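Local coordinates for protein beta-lactamase II (Erythrobacter litoralis, PDB 6V72) that probably hydrolyses beta-lactam antibiotics to substituted beta-amino acids as a zinc-dependent class B metallo-beta-lactamase, at residues A[159-162]-A[168-171]; A[178-183]-A[210-215]; A[186-191]-A[225-230]. All coordinates share one frame; numbering follows the deposited sequence. Where two conformers were deposited one is given.

How the interactions relate
All three contacts lie in the half of the metallo-beta-lactamase fold built around the four-stranded sheet. Interaction 1 closes first along the chain, joining the end of strand 157-159 to the start of strand 171-174. Interactions 2 and 3 follow with alternating segments, because strand 179-181 and the loop after it pack in turn against helix 205-215 and the loop after strand 221-223. The centres of interactions 1 and 2 are about 10 Å apart, and Pro161 O probably accepts from Asn211 ND2 between them. Interactions 2 and 3, about 13 Å apart, are joined by a probable bond from Ser225 N to Gly183 O; interactions 1 and 3, about 17 Å apart, do not touch.

Interaction 1: A[159-162]-A[168-171]; sequences YYPG and DNIT
The carbonyl oxygen of Tyr159 is gripped twice by Thr171, whose backbone N lies 2.9 Å from Tyr159 O and whose hydroxyl OG1 donates to Tyr159 O at 3.0 Å. With chi1 at 64°, OG1 stands between the backbone N and the carbonyl carbon of Thr171, which brings it over to the neighbouring strand and the edge of the Tyr159 ring. A threonine suits this place because it adds a side-chain donor to a strand pair. The return bond, Tyr159 N to Thr171 O at 2.9 Å, is nearly straight (167°) and completes an antiparallel hydrogen-bonded pair. Strand pairing ends here, yet the backbones stay close at Tyr160 and Ile170 before opening toward Gly162 and Asp168. Asn169 O, buried without a hydrogen-bond partner, meets the Tyr160 ring edge, 3.2 Å from CD1, while Ile170 CG2 packs obliquely on that ring. A backbone turn suited to glycine sets Gly162 N over the ring's centre. Tyr160 OH is hydrogen-bonded to Arg167 O, and a water donates to both Tyr160 OH and Asp168 OD1. The loop of His165, a zinc ligand of the enzyme, is thus pinched at its base, with Tyr159 and Thr171 against helix 205-215 and Ile170 against strand 135-139.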
loop_
_atom_site.group_PDB
_atom_site.type_symbol
_atom_site.label_atom_id
_atom_site.label_comp_id
_atom_site.label_asym_id
_atom_site.label_seq_id
_atom_site.Cartn_x
_atom_site.Cartn_y
_atom_site.Cartn_z
ATOM N N TYR A 159 -17.495 -8.705 16.247
ATOM C CA TYR A 159 -17.203 -7.379 16.775
ATOM C C TYR A 159 -16.901 -6.414 15.634
ATOM O O TYR A 159 -16.010 -6.673 14.813
ATOM C CB TYR A 159 -16.005 -7.435 17.741
ATOM C CG TYR A 159 -15.719 -6.087 18.360
ATOM C CD1 TYR A 159 -16.571 -5.544 19.311
ATOM C CD2 TYR A 159 -14.597 -5.350 17.983
ATOM C CE1 TYR A 159 -16.313 -4.306 19.869
ATOM C CE2 TYR A 159 -14.333 -4.125 18.526
ATOM C CZ TYR A 159 -15.182 -3.597 19.470
ATOM O OH TYR A 159 -14.899 -2.351 20.025
ATOM N N TYR A 160 -17.623 -5.295 15.604
ATOM C CA TYR A 160 -17.357 -4.238 14.633
ATOM C C TYR A 160 -16.508 -3.188 15.323
ATOM O O TYR A 160 -17.008 -2.515 16.240
ATOM C CB TYR A 160 -18.662 -3.611 14.127
ATOM C CG TYR A 160 -18.417 -2.395 13.262
ATOM C CD1 TYR A 160 -17.550 -2.454 12.169
ATOM C CD2 TYR A 160 -19.030 -1.186 13.549
ATOM C CE1 TYR A 160 -17.322 -1.351 11.385
ATOM C CE2 TYR A 160 -18.793 -0.069 12.763
ATOM C CZ TYR A 160 -17.934 -0.161 11.682
ATOM O OH TYR A 160 -17.685 0.949 10.886
ATOM N N PRO A 161 -15.231 -3.017 14.945
ATOM C CA PRO A 161 -14.350 -2.094 15.675
ATOM C C PRO A 161 -14.411 -0.662 15.189
ATOM O O PRO A 161 -13.816 0.210 15.835
ATOM C CB PRO A 161 -12.959 -2.680 15.404
ATOM C CG PRO A 161 -13.070 -3.196 13.957
ATOM C CD PRO A 161 -14.497 -3.804 13.928
ATOM N N GLY A 162 -15.087 -0.392 14.081
ATOM C CA GLY A 162 -14.999 0.889 13.411
ATOM C C GLY A 162 -14.253 0.762 12.097
ATOM O O GLY A 162 -13.689 -0.283 11.763
ATOM N N ASP A 168 -16.488 -0.796 6.788
ATOM C CA ASP A 168 -17.385 -1.729 7.450
ATOM C C ASP A 168 -16.699 -3.047 7.809
ATOM O O ASP A 168 -17.384 -4.043 8.073
ATOM C CB ASP A 168 -18.611 -1.960 6.567
ATOM C CG ASP A 168 -19.314 -0.635 6.162
ATOM O OD1 ASP A 168 -19.600 0.221 7.046
ATOM O OD2 ASP A 168 -19.563 -0.440 4.950
ATOM N N ASN A 169 -15.364 -3.078 7.865
ATOM C CA ASN A 169 -14.686 -4.318 8.239
ATOM C C ASN A 169 -15.083 -4.780 9.637
ATOM O O ASN A 169 -15.274 -3.967 10.543
ATOM C CB ASN A 169 -13.149 -4.166 8.119
ATOM C CG ASN A 169 -12.557 -2.938 8.824
ATOM O OD1 ASN A 169 -13.120 -2.387 9.780
ATOM N ND2 ASN A 169 -11.386 -2.551 8.376
ATOM N N ILE A 170 -15.241 -6.102 9.806
ATOM C CA ILE A 170 -15.553 -6.663 11.117
ATOM C C ILE A 170 -14.510 -7.712 11.502
ATOM O O ILE A 170 -13.660 -8.108 10.710
ATOM C CB ILE A 170 -16.979 -7.247 11.192
ATOM C CG1 ILE A 170 -17.129 -8.438 10.234
ATOM C CG2 ILE A 170 -18.027 -6.150 10.896
ATOM C CD1 ILE A 170 -18.493 -9.173 10.392
ATOM N N THR A 171 -14.576 -8.135 12.764
ATOM C CA THR A 171 -13.633 -9.093 13.333
ATOM C C THR A 171 -14.412 -10.154 14.098
ATOM O O THR A 171 -15.587 -9.965 14.438
ATOM C CB THR A 171 -12.635 -8.404 14.270
ATOM O OG1 THR A 171 -13.342 -7.844 15.386
ATOM C CG2 THR A 171 -11.876 -7.290 13.535
HETATM O O HOH W 1 -20.129 1.526 9.288
#

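Interaction 2: A[178-183]-A[210-215]; sequences GIAFGG and RNFAAA
Phe212 meets strand 179-181 and the turn of chain just after it with the far end of its ring: CZ lies 3.8 Å from Ala180 CB and 3.9 Å from Gly182 CA, and both approach obliquely. The neighbouring ring atom CE1 reaches Phe181 O at 3.9 Å. Small residues suit this side, since the methyl of Ala180 and the bare CA that Gly182 brings up to the ring let its outer end come close to the backbone. The ring is delivered by a first torsion that sets CG of Phe212 anti to its own backbone N (chi1 170°), extending it from the helix toward the sheet. This is the packing of a beta-alpha-beta unit, in which strand 179-181 leads through helix 205-215 to the parallel strand 221-223, and the helix lies against the sheet. Phe181 points its CB away from the helix, and its ring carries the backbone N of Gly183 over one face, 3.6 Å above the plane. Further out, Ala180 also touches Phe216 and Ile222, and Phe212 is backed by Ile235 of helix 233-243. Backbone bonds to Thr221 and Ala223 hold Ala180 in the sheet, while Asn211, next to Phe212, ties the helix to Pro161 O through its ND2.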
loop_
_atom_site.group_PDB
_atom_site.type_symbol
_atom_site.label_atom_id
_atom_site.label_comp_id
_atom_site.label_asym_id
_atom_site.label_seq_id
_atom_site.Cartn_x
_atom_site.Cartn_y
_atom_site.Cartn_z
ATOM N N GLY A 178 -8.821 -18.368 23.244
ATOM C CA GLY A 178 -7.744 -17.404 23.097
ATOM C C GLY A 178 -7.359 -17.070 21.673
ATOM O O GLY A 178 -6.183 -16.801 21.408
ATOM N N ILE A 179 -8.323 -17.053 20.756
ATOM C CA ILE A 179 -8.082 -16.781 19.343
ATOM C C ILE A 179 -8.896 -15.561 18.945
ATOM O O ILE A 179 -10.091 -15.477 19.251
ATOM C CB ILE A 179 -8.465 -17.980 18.448
ATOM C CG1 ILE A 179 -7.621 -19.211 18.762
ATOM C CG2 ILE A 179 -8.374 -17.605 16.964
ATOM C CD1 ILE A 179 -8.251 -20.498 18.229
ATOM N N ALA A 180 -8.269 -14.633 18.243
ATOM C CA ALA A 180 -9.008 -13.529 17.654
ATOM C C ALA A 180 -8.575 -13.391 16.207
ATOM O O ALA A 180 -7.387 -13.541 15.891
ATOM C CB ALA A 180 -8.782 -12.217 18.390
ATOM N N PHE A 181 -9.537 -13.101 15.335
ATOM C CA PHE A 181 -9.299 -12.996 13.900
ATOM C C PHE A 181 -9.572 -11.568 13.449
ATOM O O PHE A 181 -10.711 -11.092 13.531
ATOM C CB PHE A 181 -10.179 -13.986 13.140
ATOM C CG PHE A 181 -9.985 -13.966 11.640
ATOM C CD1 PHE A 181 -8.875 -14.572 11.059
ATOM C CD2 PHE A 181 -10.937 -13.382 10.808
ATOM C CE1 PHE A 181 -8.707 -14.569 9.683
ATOM C CE2 PHE A 181 -10.777 -13.402 9.433
ATOM C CZ PHE A 181 -9.672 -13.982 8.874
ATOM N N GLY A 182 -8.529 -10.895 12.963
ATOM C CA GLY A 182 -8.610 -9.494 12.623
ATOM C C GLY A 182 -8.954 -9.203 11.187
ATOM O O GLY A 182 -8.973 -8.036 10.802
ATOM N N GLY A 183 -9.238 -10.213 10.373
ATOM C CA GLY A 183 -9.576 -9.942 8.986
ATOM C C GLY A 183 -8.470 -9.197 8.250
ATOM O O GLY A 183 -7.285 -9.449 8.439
ATOM N N ARG A 210 -7.361 -0.208 18.293
ATOM C CA ARG A 210 -7.426 -0.226 19.750
ATOM C C ARG A 210 -8.711 -0.876 20.227
ATOM O O ARG A 210 -8.721 -1.573 21.250
ATOM C CB ARG A 210 -7.346 1.190 20.315
ATOM C CG ARG A 210 -6.034 1.926 20.036
ATOM C CD ARG A 210 -6.002 3.254 20.818
ATOM N NE ARG A 210 -4.860 4.046 20.371
ATOM C CZ ARG A 210 -4.928 5.064 19.518
ATOM N NH1 ARG A 210 -6.107 5.495 19.070
ATOM N NH2 ARG A 210 -3.810 5.663 19.122
ATOM N N ASN A 211 -9.824 -0.602 19.530
ATOM C CA ASN A 211 -11.109 -1.188 19.907
ATOM C C ASN A 211 -11.074 -2.710 19.789
ATOM O O ASN A 211 -11.548 -3.421 20.674
ATOM C CB ASN A 211 -12.212 -0.617 19.019
ATOM C CG ASN A 211 -12.492 0.859 19.306
ATOM O OD1 ASN A 211 -12.134 1.385 20.369
ATOM N ND2 ASN A 211 -13.157 1.518 18.375
ATOM N N PHE A 212 -10.519 -3.218 18.684
ATOM C CA PHE A 212 -10.345 -4.665 18.509
ATOM C C PHE A 212 -9.500 -5.262 19.629
ATOM O O PHE A 212 -9.848 -6.307 20.198
ATOM C CB PHE A 212 -9.708 -4.937 17.138
ATOM C CG PHE A 212 -9.258 -6.365 16.924
ATOM C CD1 PHE A 212 -10.180 -7.374 16.692
ATOM C CD2 PHE A 212 -7.910 -6.688 16.924
ATOM C CE1 PHE A 212 -9.757 -8.690 16.470
ATOM C CE2 PHE A 212 -7.477 -7.997 16.704
ATOM C CZ PHE A 212 -8.408 -8.999 16.479
ATOM N N ALA A 213 -8.369 -4.616 19.943
ATOM C CA ALA A 213 -7.490 -5.127 20.997
ATOM C C ALA A 213 -8.215 -5.199 22.335
ATOM O O ALA A 213 -7.999 -6.133 23.116
ATOM C CB ALA A 213 -6.250 -4.243 21.112
ATOM N N ALA A 214 -9.087 -4.223 22.613
ATOM C CA ALA A 214 -9.819 -4.196 23.874
ATOM C C ALA A 214 -11.007 -5.143 23.880
ATOM O O ALA A 214 -11.426 -5.592 24.954
ATOM C CB ALA A 214 -10.310 -2.773 24.164
ATOM N N ALA A 215 -11.574 -5.421 22.706
ATOM C CA ALA A 215 -12.681 -6.361 22.600
ATOM C C ALA A 215 -12.231 -7.781 22.899
ATOM O O ALA A 215 -12.993 -8.581 23.465
ATOM C CB ALA A 215 -13.282 -6.289 21.192
#

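Interaction 3: A[186-191]-A[225-230]; sequences IKAGDA and SHSPPE
Ala188 and Gly189 meet the carboxylate of Glu230 where two loops of the metallo-beta-lactamase fold come together: one, 186-191, follows strand 179-181, and the other, 225-230, carries His226, a zinc ligand of the enzyme, though no zinc is bound in this chain. At the start of the first loop a water donates to Ile186 O at 2.8 Å and accepts from His226 N at 3.0 Å. The branched side chain of Ile186 leads away from the second loop and packs on Ala234 and Thr238 of helix 233-243, a suitable place for an apolar residue. Lys187 folds back so that NZ can donate to the backbone O of Cys184, itself a zinc ligand of the enzyme. The small methyl of Ala188 fits against the carboxylate, its CB 3.7 Å from Glu230 OE2; its contact with Ser227 OG is tentative, resting on one of two conformers. Ala188 also opens a type I beta turn, closed by the bond from Ala191 N to Ala188 O at 3.0 Å. Gly189, second in that turn, lets Glu230 OE1 come within 3.5 Å of its bare CA. The glutamate arrives on an extended chain (chi2 172°), and its carboxylate, presumably charged, supplies the acceptor for the glycine N-H. Gly189 N donates to Glu230 OE2 at 2.8 Å and almost straight, at 176°, meeting that oxygen from above the carboxylate plane.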
loop_
_atom_site.group_PDB
_atom_site.type_symbol
_atom_site.label_atom_id
_atom_site.label_comp_id
_atom_site.label_asym_id
_atom_site.label_seq_id
_atom_site.Cartn_x
_atom_site.Cartn_y
_atom_site.Cartn_z
ATOM N N ILE A 186 -5.838 -6.291 10.416
ATOM C CA ILE A 186 -4.639 -6.612 11.185
ATOM C C ILE A 186 -3.592 -7.167 10.240
ATOM O O ILE A 186 -3.894 -8.029 9.389
ATOM C CB ILE A 186 -4.962 -7.609 12.317
ATOM C CG1 ILE A 186 -5.991 -7.000 13.276
ATOM C CG2 ILE A 186 -3.694 -8.020 13.096
ATOM C CD1 ILE A 186 -5.482 -5.768 14.052
ATOM N N LYS A 187 -2.373 -6.642 10.360
ATOM C CA LYS A 187 -1.214 -7.032 9.574
ATOM C C LYS A 187 -0.174 -7.671 10.476
ATOM O O LYS A 187 -0.263 -7.612 11.706
ATOM C CB LYS A 187 -0.579 -5.824 8.881
ATOM C CG LYS A 187 -1.506 -4.953 8.104
ATOM C CD LYS A 187 -2.384 -5.725 7.153
ATOM C CE LYS A 187 -3.058 -4.734 6.247
ATOM N NZ LYS A 187 -4.196 -5.318 5.514
ATOM N N ALA A 188 0.871 -8.193 9.841
ATOM C CA ALA A 188 1.841 -9.013 10.555
ATOM C C ALA A 188 2.657 -8.168 11.526
ATOM O O ALA A 188 2.821 -6.961 11.342
ATOM C CB ALA A 188 2.777 -9.711 9.568
ATOM N N GLY A 189 3.168 -8.831 12.570
ATOM C CA GLY A 189 3.998 -8.180 13.574
ATOM C C GLY A 189 5.278 -7.575 13.050
ATOM O O GLY A 189 5.902 -6.758 13.746
ATOM N N ASP A 190 5.697 -7.955 11.845
ATOM C CA ASP A 190 6.886 -7.386 11.231
ATOM C C ASP A 190 6.545 -6.591 9.979
ATOM O O ASP A 190 7.435 -6.271 9.187
ATOM C CB ASP A 190 7.918 -8.475 10.935
ATOM C CG ASP A 190 7.450 -9.489 9.895
ATOM O OD1 ASP A 190 6.275 -9.463 9.472
ATOM O OD2 ASP A 190 8.288 -10.343 9.499
ATOM N N ALA A 191 5.266 -6.258 9.799
ATOM C CA ALA A 191 4.848 -5.479 8.649
ATOM C C ALA A 191 5.449 -4.079 8.682
ATOM O O ALA A 191 5.670 -3.481 9.748
ATOM C CB ALA A 191 3.327 -5.377 8.611
ATOM N N SER A 225 -6.113 -11.999 7.646
ATOM C CA SER A 225 -6.473 -12.449 6.300
ATOM C C SER A 225 -5.265 -12.794 5.443
ATOM O O SER A 225 -5.347 -13.713 4.626
ATOM C CB SER A 225 -7.322 -11.404 5.584
ATOM O OG SER A 225 -8.626 -11.349 6.153
ATOM N N HIS A 226 -4.137 -12.100 5.594
ATOM C CA HIS A 226 -3.096 -12.271 4.587
ATOM C C HIS A 226 -1.722 -12.585 5.169
ATOM O O HIS A 226 -0.706 -12.436 4.473
ATOM C CB HIS A 226 -3.063 -11.043 3.683
ATOM C CG HIS A 226 -4.334 -10.855 2.924
ATOM N ND1 HIS A 226 -4.771 -11.765 1.983
ATOM C CD2 HIS A 226 -5.288 -9.899 2.996
ATOM C CE1 HIS A 226 -5.927 -11.357 1.485
ATOM N NE2 HIS A 226 -6.262 -10.229 2.084
ATOM N N SER A 227 -1.664 -13.014 6.423
ATOM C CA SER A 227 -0.434 -13.429 7.074
ATOM C C SER A 227 -0.761 -14.590 8.002
ATOM O O SER A 227 -1.905 -14.739 8.431
ATOM C CB SER A 227 0.206 -12.279 7.869
ATOM O OG SER A 227 0.646 -11.246 7.014
ATOM N N PRO A 228 0.218 -15.433 8.313
ATOM C CA PRO A 228 -0.043 -16.572 9.223
ATOM C C PRO A 228 -0.265 -16.127 10.660
ATOM O O PRO A 228 0.091 -15.002 11.048
ATOM C CB PRO A 228 1.225 -17.432 9.089
ATOM C CG PRO A 228 2.217 -16.584 8.420
ATOM C CD PRO A 228 1.526 -15.526 7.650
ATOM N N PRO A 229 -0.865 -16.983 11.488
ATOM C CA PRO A 229 -1.170 -16.587 12.867
ATOM C C PRO A 229 0.091 -16.328 13.667
ATOM O O PRO A 229 1.131 -16.968 13.480
ATOM C CB PRO A 229 -1.925 -17.789 13.446
ATOM C CG PRO A 229 -2.211 -18.688 12.323
ATOM C CD PRO A 229 -1.340 -18.338 11.168
ATOM N N GLU A 230 -0.031 -15.407 14.608
ATOM C CA GLU A 230 1.078 -15.104 15.495
ATOM C C GLU A 230 0.488 -14.581 16.792
ATOM O O GLU A 230 -0.673 -14.859 17.110
ATOM C CB GLU A 230 2.050 -14.133 14.805
ATOM C CG GLU A 230 1.450 -12.778 14.484
ATOM C CD GLU A 230 2.504 -11.810 13.975
ATOM O OE1 GLU A 230 3.338 -11.350 14.784
ATOM O OE2 GLU A 230 2.508 -11.527 12.762
HETATM O O HOH W 2 -3.871 -9.415 6.985
#